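Local coordinates for GGDEF family protein (Vibrio cholerae, PDB 5GZS), which binds arginine in its periplasmic portion and is a diguanylate cyclase, so it probably couples amino-acid sensing outside the membrane to cyclic di-GMP synthesis inside, at residues Ile76-Leu81 / Leu156-Leu161; Ala210-Val215 / Met259-Cys264; Arg227-Asn232 / Glu265-Gly270; Leu315-His320 / Val376-Leu381. One frame throughout, in Å; residues are numbered along the deposited sequence.

How the contacts relate
Contact 1 comes first along the chain, in the arginine-binding first solute-binding region. Contact 2 follows, with centres about 23 Å away, and joins the long helix 189-218, which also packs on contact 1, to the turn after helix 248-259. Contact 3 continues from it: their segments alternate in sequence, their centres are about 22 Å apart, and Cys-264 of one packs on Val-228 of the other. Contact 4 lies in a different five-stranded sheet of the second solute-binding region, with its centre about 31 Å from that of contact 3 and about 42 Å from that of contact 1. The four thus run from the ligand-bearing module across helix 189-218 into the two sheets of the second module.

Contact 1: Ile76-Leu81 / Leu156-Leu161; sequences IEYTYL and LLNDQL. With ARG (arginine), chain B.
The Tyr-80 ring carries the CD1 methyl of Leu-156 over one face, a CH-pi contact with CD1 3.8 Å from the ring centroid and displaced toward the rim. The same methyl reaches the edge of the Tyr-78 ring, where it lies 3.7 Å from CD2, so one leucine branch fills the angle between two tyrosines. Tyr-80 and Leu-156 also form an antiparallel non-hydrogen-bonded pair.

The flat amide of Asn-158 bridges the backbone of 77-79. Its OD1 accepts from Thr-79 N at 2.7 Å, on a lone pair in the carbonyl plane, while its ND2 donates to Glu-77 O at 2.9 Å, approaching from above that carbonyl's plane. Two bonds thus fix the rotation of the amide, and Leu-157 N adds a third link to Thr-79 O at 2.6 Å. Beyond this clamp, in the arginine pocket of a family 3 solute-binding region, the Glu-77 carboxylate grips the ligand twice, OE1 meeting its N and OE2 its NH1, each at 2.8 Å.

Helix 189-218 receives both phenol hydroxyls, through Gln-200 for Tyr-78 and Gln-203 for Tyr-80. Strand 79-83 is the middle one of a three-stranded antiparallel sheet, between 137-140 and 153-156.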
# COMPACT_ATOMS: atom_id res chain seq x y z
N ILE A 76 14.75 -7.47 -20.94
CA ILE A 76 13.59 -7.83 -20.13
C ILE A 76 12.77 -8.91 -20.84
O ILE A 76 13.07 -9.31 -21.96
CB ILE A 76 12.66 -6.61 -19.83
CG1 ILE A 76 11.98 -6.09 -21.10
CG2 ILE A 76 13.40 -5.50 -19.08
CD1 ILE A 76 11.17 -4.86 -20.89
N GLU A 77 11.74 -9.39 -20.16
CA GLU A 77 10.86 -10.38 -20.73
C GLU A 77 9.41 -9.99 -20.39
O GLU A 77 9.02 -9.95 -19.23
CB GLU A 77 11.21 -11.76 -20.17
CG GLU A 77 10.39 -12.92 -20.67
CD GLU A 77 10.71 -14.19 -19.89
OE1 GLU A 77 10.78 -14.08 -18.63
OE2 GLU A 77 10.89 -15.27 -20.50
N TYR A 78 8.62 -9.69 -21.42
CA TYR A 78 7.23 -9.33 -21.18
C TYR A 78 6.49 -10.55 -20.60
O TYR A 78 6.58 -11.67 -21.13
CB TYR A 78 6.56 -8.84 -22.46
CG TYR A 78 6.89 -7.41 -22.83
CD1 TYR A 78 8.07 -7.09 -23.48
CD2 TYR A 78 5.99 -6.38 -22.55
CE1 TYR A 78 8.35 -5.78 -23.82
CE2 TYR A 78 6.27 -5.09 -22.89
CZ TYR A 78 7.44 -4.78 -23.51
OH TYR A 78 7.71 -3.47 -23.85
N THR A 79 5.78 -10.32 -19.50
CA THR A 79 5.18 -11.39 -18.73
C THR A 79 3.73 -11.08 -18.40
O THR A 79 3.41 -9.99 -17.91
CB THR A 79 5.97 -11.65 -17.42
OG1 THR A 79 7.28 -12.13 -17.75
CG2 THR A 79 5.26 -12.69 -16.54
N TYR A 80 2.85 -12.03 -18.69
CA TYR A 80 1.41 -11.76 -18.67
C TYR A 80 0.63 -12.75 -17.82
O TYR A 80 1.00 -13.95 -17.71
CB TYR A 80 0.82 -11.75 -20.11
CG TYR A 80 1.52 -10.81 -21.09
CD1 TYR A 80 2.64 -11.23 -21.81
CD2 TYR A 80 1.03 -9.53 -21.33
CE1 TYR A 80 3.27 -10.42 -22.70
CE2 TYR A 80 1.65 -8.69 -22.24
CZ TYR A 80 2.79 -9.14 -22.91
OH TYR A 80 3.44 -8.33 -23.80
N LEU A 81 -0.44 -12.24 -17.21
CA LEU A 81 -1.52 -13.08 -16.70
C LEU A 81 -2.50 -13.29 -17.85
O LEU A 81 -3.13 -12.32 -18.32
CB LEU A 81 -2.23 -12.44 -15.50
CG LEU A 81 -3.49 -13.18 -15.01
CD1 LEU A 81 -3.17 -14.60 -14.50
CD2 LEU A 81 -4.18 -12.36 -13.96
N LEU A 156 -0.43 -7.27 -18.35
CA LEU A 156 1.03 -7.20 -18.29
C LEU A 156 1.47 -7.16 -16.85
O LEU A 156 1.06 -6.26 -16.11
CB LEU A 156 1.57 -5.98 -19.03
CG LEU A 156 3.10 -5.95 -19.16
CD1 LEU A 156 3.56 -7.23 -19.83
CD2 LEU A 156 3.61 -4.73 -19.95
N LEU A 157 2.27 -8.13 -16.44
CA LEU A 157 2.66 -8.21 -15.05
C LEU A 157 3.94 -7.46 -14.75
O LEU A 157 4.30 -7.36 -13.59
CB LEU A 157 2.81 -9.68 -14.63
CG LEU A 157 1.53 -10.54 -14.68
CD1 LEU A 157 1.73 -11.82 -13.93
CD2 LEU A 157 0.29 -9.80 -14.13
N ASN A 158 4.64 -6.92 -15.75
CA ASN A 158 6.01 -6.41 -15.53
C ASN A 158 6.05 -5.14 -14.70
O ASN A 158 7.03 -4.86 -14.03
CB ASN A 158 6.72 -6.14 -16.87
CG ASN A 158 7.09 -7.42 -17.59
OD1 ASN A 158 6.28 -7.96 -18.36
ND2 ASN A 158 8.30 -7.92 -17.36
N ASP A 159 4.98 -4.37 -14.74
CA ASP A 159 4.91 -3.18 -13.91
C ASP A 159 4.05 -3.43 -12.67
O ASP A 159 3.62 -2.50 -12.01
CB ASP A 159 4.40 -2.03 -14.77
CG ASP A 159 5.23 -1.85 -16.05
OD1 ASP A 159 6.48 -1.82 -15.97
OD2 ASP A 159 4.64 -1.75 -17.15
N GLN A 160 3.82 -4.71 -12.37
CA GLN A 160 2.98 -5.15 -11.27
C GLN A 160 3.81 -5.91 -10.24
O GLN A 160 3.50 -5.96 -9.06
CB GLN A 160 1.86 -6.08 -11.77
CG GLN A 160 0.88 -5.44 -12.69
CD GLN A 160 -0.19 -4.69 -11.95
OE1 GLN A 160 0.01 -4.26 -10.81
NE2 GLN A 160 -1.35 -4.52 -12.58
N LEU A 161 4.86 -6.55 -10.74
CA LEU A 161 5.68 -7.42 -9.94
C LEU A 161 7.11 -7.22 -10.36
O LEU A 161 7.37 -6.86 -11.50
CB LEU A 161 5.29 -8.88 -10.12
CG LEU A 161 4.01 -9.41 -9.49
CD1 LEU A 161 3.83 -10.87 -9.87
CD2 LEU A 161 4.09 -9.27 -7.99
N ARG B . 12.51 -16.09 -17.88
CA ARG B . 11.78 -17.02 -17.03
C ARG B . 12.64 -18.23 -16.70
O ARG B . 12.43 -18.91 -15.69
CB ARG B . 10.49 -17.45 -17.71
CG ARG B . 10.70 -18.23 -18.99
CD ARG B . 9.38 -18.30 -19.73
NE ARG B . 9.46 -19.11 -20.92
CZ ARG B . 10.04 -18.72 -22.05
NH1 ARG B . 10.62 -17.53 -22.13
NH2 ARG B . 10.06 -19.54 -23.09
OXT ARG B . 13.56 -18.56 -17.43

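Contact 2: Ala210-Val215 / Met259-Cys264; sequences ALRQSV and MLLLKC
Leu-211 and Leu-260 form the apolar centre, crossing obliquely with Leu-211 CD2 3.6 Å from Leu-260 CD2. Leu-260 CD2 is also close to CG and CD1 of Leu-211, so a single methyl meets the whole fork of the other leucine. On one flank the CG of selenomethionine Met-259 touches Leu-211 CD2 at 3.9 Å. One helical turn on from Leu-211, Val-215 extends the patch: its CG2 packs against Leu-260 CD2 at 4.0 Å and its CG1 against Leu-262 CD2 at 4.1 Å.

The partner segment is the end of helix 248-259, closed by a Schellman motif in which Leu-261 has positive phi (56°). The turn leads on toward strand 264-266, and Cys-264 ties it back to the helix through a disulfide with Cys-257. Helix 421-435 covers the apolar centre through Phe-430 and Ala-433, both against Leu-260.

At the polar edge Arg-212 runs extended from CG to NE, which carries its guanidinium to the helix end. NE donates to Met-259 O at 3.1 Å, nearly straight at 166° and in the guanidinium plane, although it stands above the plane of the carbonyl. NH2 adds a weak bond to the same oxygen, and Leu-261 CG lies over one guanidinium face.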
# COMPACT_ATOMS: atom_id res chain seq x y z
N ALA A 210 -6.62 -7.47 -30.65
CA ALA A 210 -7.61 -8.26 -29.89
C ALA A 210 -8.69 -7.30 -29.39
O ALA A 210 -9.87 -7.55 -29.59
CB ALA A 210 -6.96 -8.99 -28.74
N LEU A 211 -8.25 -6.18 -28.81
CA LEU A 211 -9.15 -5.18 -28.29
C LEU A 211 -10.03 -4.62 -29.41
O LEU A 211 -11.25 -4.52 -29.27
CB LEU A 211 -8.37 -4.04 -27.61
CG LEU A 211 -9.28 -2.91 -27.11
CD1 LEU A 211 -10.42 -3.47 -26.27
CD2 LEU A 211 -8.53 -1.87 -26.30
N ARG A 212 -9.43 -4.26 -30.53
CA ARG A 212 -10.22 -3.69 -31.60
C ARG A 212 -11.21 -4.69 -32.18
O ARG A 212 -12.32 -4.33 -32.59
CB ARG A 212 -9.30 -3.10 -32.65
CG ARG A 212 -8.64 -1.86 -32.07
CD ARG A 212 -7.51 -1.30 -32.91
NE ARG A 212 -6.78 -0.35 -32.08
CZ ARG A 212 -5.66 0.26 -32.45
NH1 ARG A 212 -5.15 0.03 -33.65
NH2 ARG A 212 -5.07 1.12 -31.62
N GLN A 213 -10.85 -5.97 -32.15
CA GLN A 213 -11.78 -6.97 -32.63
C GLN A 213 -12.98 -7.03 -31.71
O GLN A 213 -14.09 -7.39 -32.13
CB GLN A 213 -11.11 -8.34 -32.75
CG GLN A 213 -11.76 -9.23 -33.79
CD GLN A 213 -12.15 -8.47 -35.08
OE1 GLN A 213 -11.40 -7.63 -35.59
NE2 GLN A 213 -13.32 -8.78 -35.61
N SER A 214 -12.78 -6.65 -30.46
CA SER A 214 -13.86 -6.66 -29.51
C SER A 214 -14.84 -5.54 -29.79
O SER A 214 -16.06 -5.70 -29.61
CB SER A 214 -13.34 -6.55 -28.08
OG SER A 214 -12.84 -7.78 -27.64
N VAL A 215 -14.29 -4.40 -30.22
CA VAL A 215 -15.11 -3.25 -30.60
C VAL A 215 -16.04 -3.66 -31.73
O VAL A 215 -17.26 -3.48 -31.63
CB VAL A 215 -14.25 -2.06 -31.04
CG1 VAL A 215 -15.12 -0.94 -31.61
CG2 VAL A 215 -13.38 -1.57 -29.89
N MSE A 259 -6.94 4.09 -28.45
CA MSE A 259 -6.81 2.67 -28.23
C MSE A 259 -7.95 1.87 -28.91
O MSE A 259 -7.74 0.76 -29.39
CB MSE A 259 -6.78 2.37 -26.72
CG MSE A 259 -6.02 1.11 -26.34
SE MSE A 259 -4.10 1.51 -26.60
CE MSE A 259 -3.57 1.77 -24.76
N LEU A 260 -9.15 2.43 -28.94
CA LEU A 260 -10.30 1.66 -29.39
C LEU A 260 -10.76 2.05 -30.79
O LEU A 260 -11.73 1.50 -31.31
CB LEU A 260 -11.47 1.82 -28.42
CG LEU A 260 -11.25 1.48 -26.96
CD1 LEU A 260 -12.18 2.35 -26.11
CD2 LEU A 260 -11.53 0.00 -26.71
N LEU A 261 -10.04 3.00 -31.38
CA LEU A 261 -10.36 3.54 -32.70
C LEU A 261 -11.76 4.07 -32.77
O LEU A 261 -12.41 4.01 -33.82
CB LEU A 261 -10.15 2.50 -33.79
CG LEU A 261 -8.71 2.13 -34.12
CD1 LEU A 261 -8.73 1.44 -35.46
CD2 LEU A 261 -7.81 3.35 -34.14
N LEU A 262 -12.23 4.62 -31.64
CA LEU A 262 -13.43 5.43 -31.64
C LEU A 262 -13.06 6.90 -31.72
O LEU A 262 -11.99 7.32 -31.26
CB LEU A 262 -14.24 5.20 -30.37
CG LEU A 262 -14.45 3.78 -29.90
CD1 LEU A 262 -14.90 3.87 -28.49
CD2 LEU A 262 -15.50 3.07 -30.75
N LYS A 263 -13.95 7.70 -32.26
CA LYS A 263 -13.71 9.13 -32.35
C LYS A 263 -14.42 9.84 -31.20
O LYS A 263 -15.63 9.71 -31.04
CB LYS A 263 -14.19 9.67 -33.71
CG LYS A 263 -15.35 8.91 -34.31
CD LYS A 263 -15.56 9.22 -35.81
CE LYS A 263 -14.37 8.78 -36.63
NZ LYS A 263 -14.67 8.78 -38.09
N CYS A 264 -13.67 10.59 -30.41
CA CYS A 264 -14.24 11.32 -29.30
C CYS A 264 -13.98 12.78 -29.46
O CYS A 264 -12.89 13.19 -29.86
CB CYS A 264 -13.66 10.89 -27.95
SG CYS A 264 -13.68 9.18 -27.63

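Contact 3: Arg227-Asn232 / Glu265-Gly270; sequences RVKLEN and ELVSNG
Val-267 and Arg-227 cross at about a right angle, the two methyls of the valine set beneath one face of the guanidinium. CG2 lies 3.6 Å from the guanidinium plane, offset toward the rim, and CG1 is 3.8 Å from NH2. The bend of the arginine chain at chi3 (83°) turns the flat group over Val-267. Lys-229 meets the same valine from another direction, also roughly at right angles: its CG is 3.8 Å from Val-267 CG2, and its extended chain carries NZ on to Gln-271.

These residues belong to a parallel pairing in which strand 226-230 runs beside the edge strand 264-266 of a mixed five-stranded sheet. Helix 248-259 lies between the two strands in sequence and packs on the sheet, as in a beta-alpha-beta unit of the solute-binding fold. Backbone bonds set the register, Val-228 N donating to Glu-265 O at 3.0 Å and Val-267 N to Val-228 O at 2.8 Å.

On the helix side, Leu-230 CG lies 3.6 Å from Leu-266 CD1, the two side chains crossing at about a right angle. Val-228 and Leu-266 rest there on Val-253 and Phe-254 of that helix.

Two waters add polar links. One donates to Glu-265 OE2 and accepts a weak hydrogen bond from Arg-227 NE, linking opposite charges that do not touch directly. The other joins the two backbones, accepting from Leu-230 N at 3.0 Å and donating to Val-267 O, and also lies by Ser-268 OG.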
# COMPACT_ATOMS: atom_id res chain seq x y z
N ARG A 227 -19.62 12.28 -27.57
CA ARG A 227 -19.46 13.57 -26.88
C ARG A 227 -18.99 13.41 -25.43
O ARG A 227 -19.58 12.68 -24.64
CB ARG A 227 -20.77 14.36 -26.94
CG ARG A 227 -21.25 14.54 -28.37
CD ARG A 227 -22.53 15.37 -28.50
NE ARG A 227 -22.28 16.81 -28.48
CZ ARG A 227 -22.47 17.56 -27.41
NH1 ARG A 227 -22.90 17.00 -26.29
NH2 ARG A 227 -22.21 18.86 -27.45
N VAL A 228 -17.87 14.10 -25.11
CA VAL A 228 -17.17 13.98 -23.83
C VAL A 228 -17.21 15.32 -23.10
O VAL A 228 -17.06 16.38 -23.72
CB VAL A 228 -15.69 13.62 -24.10
CG1 VAL A 228 -14.96 13.25 -22.82
CG2 VAL A 228 -15.59 12.49 -25.08
N LYS A 229 -17.41 15.30 -21.78
CA LYS A 229 -17.23 16.52 -20.99
C LYS A 229 -16.22 16.30 -19.87
O LYS A 229 -16.18 15.22 -19.28
CB LYS A 229 -18.53 17.06 -20.40
CG LYS A 229 -19.38 17.69 -21.44
CD LYS A 229 -20.27 18.78 -20.86
CE LYS A 229 -21.15 19.35 -21.98
NZ LYS A 229 -22.02 20.44 -21.54
N LEU A 230 -15.42 17.32 -19.60
CA LEU A 230 -14.48 17.24 -18.48
C LEU A 230 -14.91 18.15 -17.36
O LEU A 230 -15.19 19.33 -17.58
CB LEU A 230 -13.07 17.56 -18.92
CG LEU A 230 -12.43 16.54 -19.87
CD1 LEU A 230 -11.05 17.01 -20.29
CD2 LEU A 230 -12.39 15.15 -19.25
N GLU A 231 -14.97 17.60 -16.15
CA GLU A 231 -15.36 18.35 -14.98
C GLU A 231 -14.41 19.54 -14.78
O GLU A 231 -13.19 19.37 -14.78
CB GLU A 231 -15.40 17.44 -13.74
CG GLU A 231 -16.35 17.92 -12.62
CD GLU A 231 -17.70 17.18 -12.58
OE1 GLU A 231 -17.72 15.93 -12.71
OE2 GLU A 231 -18.74 17.85 -12.40
N ASN A 232 -14.98 20.73 -14.63
CA ASN A 232 -14.16 21.92 -14.38
C ASN A 232 -14.69 22.75 -13.21
O ASN A 232 -14.53 23.96 -13.15
CB ASN A 232 -13.98 22.76 -15.66
CG ASN A 232 -12.54 22.76 -16.15
OD1 ASN A 232 -11.61 22.77 -15.35
ND2 ASN A 232 -12.35 22.73 -17.47
N GLU A 265 -14.93 13.57 -29.06
CA GLU A 265 -14.84 14.98 -29.18
C GLU A 265 -15.11 15.58 -27.82
O GLU A 265 -16.13 15.33 -27.26
CB GLU A 265 -15.91 15.42 -30.15
CG GLU A 265 -16.06 16.89 -30.38
CD GLU A 265 -16.90 17.19 -31.58
OE1 GLU A 265 -16.44 17.08 -32.70
OE2 GLU A 265 -18.05 17.53 -31.40
N LEU A 266 -14.20 16.38 -27.31
CA LEU A 266 -14.39 17.09 -26.06
C LEU A 266 -15.30 18.28 -26.28
O LEU A 266 -15.03 19.10 -27.15
CB LEU A 266 -13.05 17.57 -25.51
CG LEU A 266 -13.30 18.40 -24.26
CD1 LEU A 266 -13.53 17.44 -23.13
CD2 LEU A 266 -12.17 19.36 -23.97
N VAL A 267 -16.32 18.43 -25.48
CA VAL A 267 -17.19 19.60 -25.61
C VAL A 267 -17.37 20.39 -24.29
O VAL A 267 -17.39 19.82 -23.21
CB VAL A 267 -18.56 19.19 -26.14
CG1 VAL A 267 -18.42 18.64 -27.55
CG2 VAL A 267 -19.18 18.15 -25.24
N SER A 268 -17.49 21.72 -24.40
CA SER A 268 -17.64 22.61 -23.25
C SER A 268 -18.61 23.73 -23.55
O SER A 268 -18.81 24.04 -24.71
CB SER A 268 -16.30 23.23 -22.87
OG SER A 268 -15.27 22.28 -23.02
N ASN A 269 -19.12 24.41 -22.52
CA ASN A 269 -19.62 25.80 -22.61
C ASN A 269 -19.07 26.88 -21.69
O ASN A 269 -18.05 27.46 -21.99
CB ASN A 269 -21.15 25.91 -22.54
CG ASN A 269 -21.86 24.73 -23.14
OD1 ASN A 269 -21.47 24.22 -24.17
ND2 ASN A 269 -22.91 24.32 -22.51
N GLY A 270 -19.73 27.11 -20.56
CA GLY A 270 -19.22 27.79 -19.37
C GLY A 270 -19.61 27.26 -18.00
O GLY A 270 -18.79 27.02 -17.13
O HOH W 1 -20.45 16.75 -30.49
O HOH W 2 -16.02 19.81 -21.12

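Contact 4: Leu315-His320 / Val376-Leu381; sequences LVKREH and VDYIVL
Arg-318 NH2 is gripped by two oxygens of the facing segment. Asp-377 OD1 takes it in a salt bridge that is short, at 2.6 Å, but bent (N-H...O 137°), and Val-376 O accepts a nearly straight bond at 3.1 Å, with an N-H...O angle of 168°. Both acceptors lie close to the guanidinium plane, at its edge. NH2 stands above the carboxylate plane of Asp-377, the two flat groups being 61° apart, and it is also above the carbonyl plane of Val-376. The bend of the arginine chain at chi3 brings NH2 to the residues just before strand 378-382. Asp-377 has a second cationic partner in Arg-336, which meets OD2, so the carboxylate is probably held as an anion between two arginines.

Beside this polar end, Lys-317 and Tyr-378 lie side by side and point the same way, the lysine CB 3.6 Å from the ring CD2. The amine of Lys-317 continues to a salt bridge with Asp-323. On the same sheet face, Leu-315 crosses Val-380, CD2 to CG2 at 3.5 Å. The other face holds Val-316 alongside Ile-379, whose CG1 is 3.7 Å from Val-316 CB, while Val-316 CG2 meets Leu-381 CD1. Here the hydrophobic cover comes from helix 364-372, with Leu-371 against both Val-316 and Ile-379.

The backbones are joined by the reciprocal bonds of an antiparallel hydrogen-bonded pair, Val-316 N to Ile-379 O at 2.7 Å and Ile-379 N to Val-316 O at 2.8 Å. Strands 312-318 and 378-382 occupy the interior of a mixed five-stranded sheet flanked by helices, the alpha/beta layout of a lobe in family 3 solute-binding proteins.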
# COMPACT_ATOMS: atom_id res chain seq x y z
N LEU A 315 -7.03 16.85 5.11
CA LEU A 315 -7.66 18.00 5.72
C LEU A 315 -6.82 19.24 5.53
O LEU A 315 -5.60 19.22 5.69
CB LEU A 315 -7.95 17.74 7.19
CG LEU A 315 -9.12 16.76 7.26
CD1 LEU A 315 -9.60 16.55 8.65
CD2 LEU A 315 -10.27 17.24 6.37
N VAL A 316 -7.49 20.31 5.13
CA VAL A 316 -6.83 21.59 5.04
C VAL A 316 -7.21 22.41 6.26
O VAL A 316 -8.40 22.49 6.61
CB VAL A 316 -7.20 22.33 3.75
CG1 VAL A 316 -6.70 23.75 3.80
CG2 VAL A 316 -6.63 21.60 2.56
N LYS A 317 -6.21 22.97 6.93
CA LYS A 317 -6.40 23.74 8.15
C LYS A 317 -5.70 25.09 8.07
O LYS A 317 -4.74 25.24 7.31
CB LYS A 317 -5.86 22.98 9.37
CG LYS A 317 -4.33 22.75 9.35
CD LYS A 317 -3.91 21.81 10.48
CE LYS A 317 -2.40 21.75 10.63
NZ LYS A 317 -1.87 22.96 11.27
N ARG A 318 -6.17 26.05 8.86
CA ARG A 318 -5.46 27.30 9.04
C ARG A 318 -4.06 26.98 9.53
O ARG A 318 -3.88 26.11 10.38
CB ARG A 318 -6.20 28.20 10.04
CG ARG A 318 -6.88 29.35 9.35
CD ARG A 318 -7.89 30.05 10.21
NE ARG A 318 -8.97 29.18 10.65
CZ ARG A 318 -9.14 28.81 11.92
NH1 ARG A 318 -8.30 29.24 12.85
NH2 ARG A 318 -10.15 28.02 12.26
N GLU A 319 -3.07 27.64 8.95
CA GLU A 319 -1.66 27.42 9.28
C GLU A 319 -1.42 27.63 10.79
O GLU A 319 -2.05 28.48 11.39
CB GLU A 319 -0.79 28.37 8.47
CG GLU A 319 0.68 28.14 8.60
CD GLU A 319 1.52 29.19 7.92
OE1 GLU A 319 1.02 29.78 6.94
OE2 GLU A 319 2.67 29.45 8.34
N HIS A 320 -0.50 26.86 11.38
CA HIS A 320 -0.09 27.06 12.78
C HIS A 320 -1.15 26.68 13.82
O HIS A 320 -0.92 26.77 15.03
CB HIS A 320 0.36 28.51 13.00
CG HIS A 320 1.72 28.80 12.45
ND1 HIS A 320 2.04 28.64 11.12
CD2 HIS A 320 2.85 29.25 13.05
CE1 HIS A 320 3.30 28.98 10.92
NE2 HIS A 320 3.82 29.35 12.08
N VAL A 376 -14.84 28.21 10.02
CA VAL A 376 -14.60 26.78 10.12
C VAL A 376 -13.09 26.54 10.35
O VAL A 376 -12.26 27.43 10.11
CB VAL A 376 -15.08 26.06 8.84
CG1 VAL A 376 -14.06 26.22 7.72
CG2 VAL A 376 -15.41 24.60 9.12
N ASP A 377 -12.72 25.35 10.82
CA ASP A 377 -11.34 25.09 11.22
C ASP A 377 -10.58 24.09 10.36
O ASP A 377 -9.35 24.15 10.29
CB ASP A 377 -11.32 24.60 12.66
CG ASP A 377 -11.93 25.60 13.61
OD1 ASP A 377 -11.17 26.45 14.13
OD2 ASP A 377 -13.16 25.54 13.85
N TYR A 378 -11.31 23.16 9.73
CA TYR A 378 -10.75 22.14 8.83
C TYR A 378 -11.69 21.94 7.66
O TYR A 378 -12.90 21.79 7.84
CB TYR A 378 -10.55 20.79 9.54
CG TYR A 378 -9.53 20.75 10.68
CD1 TYR A 378 -9.91 21.00 11.99
CD2 TYR A 378 -8.21 20.43 10.45
CE1 TYR A 378 -8.99 20.96 13.02
CE2 TYR A 378 -7.28 20.38 11.47
CZ TYR A 378 -7.67 20.65 12.76
OH TYR A 378 -6.74 20.60 13.78
N ILE A 379 -11.15 21.91 6.44
CA ILE A 379 -11.96 21.63 5.27
C ILE A 379 -11.34 20.48 4.50
O ILE A 379 -10.13 20.25 4.58
CB ILE A 379 -12.09 22.87 4.37
CG1 ILE A 379 -10.79 23.14 3.62
CG2 ILE A 379 -12.46 24.10 5.19
CD1 ILE A 379 -10.76 24.47 2.91
N VAL A 380 -12.16 19.74 3.76
CA VAL A 380 -11.68 18.54 3.10
C VAL A 380 -11.26 18.80 1.67
O VAL A 380 -12.07 19.16 0.82
CB VAL A 380 -12.72 17.41 3.08
CG1 VAL A 380 -12.11 16.17 2.44
CG2 VAL A 380 -13.21 17.10 4.47
N LEU A 381 -9.99 18.59 1.38
CA LEU A 381 -9.56 18.62 0.01
C LEU A 381 -8.79 17.37 -0.36
O LEU A 381 -8.26 16.65 0.48
CB LEU A 381 -8.71 19.85 -0.28
CG LEU A 381 -9.48 21.17 -0.29
CD1 LEU A 381 -8.57 22.31 -0.69
CD2 LEU A 381 -10.64 21.06 -1.25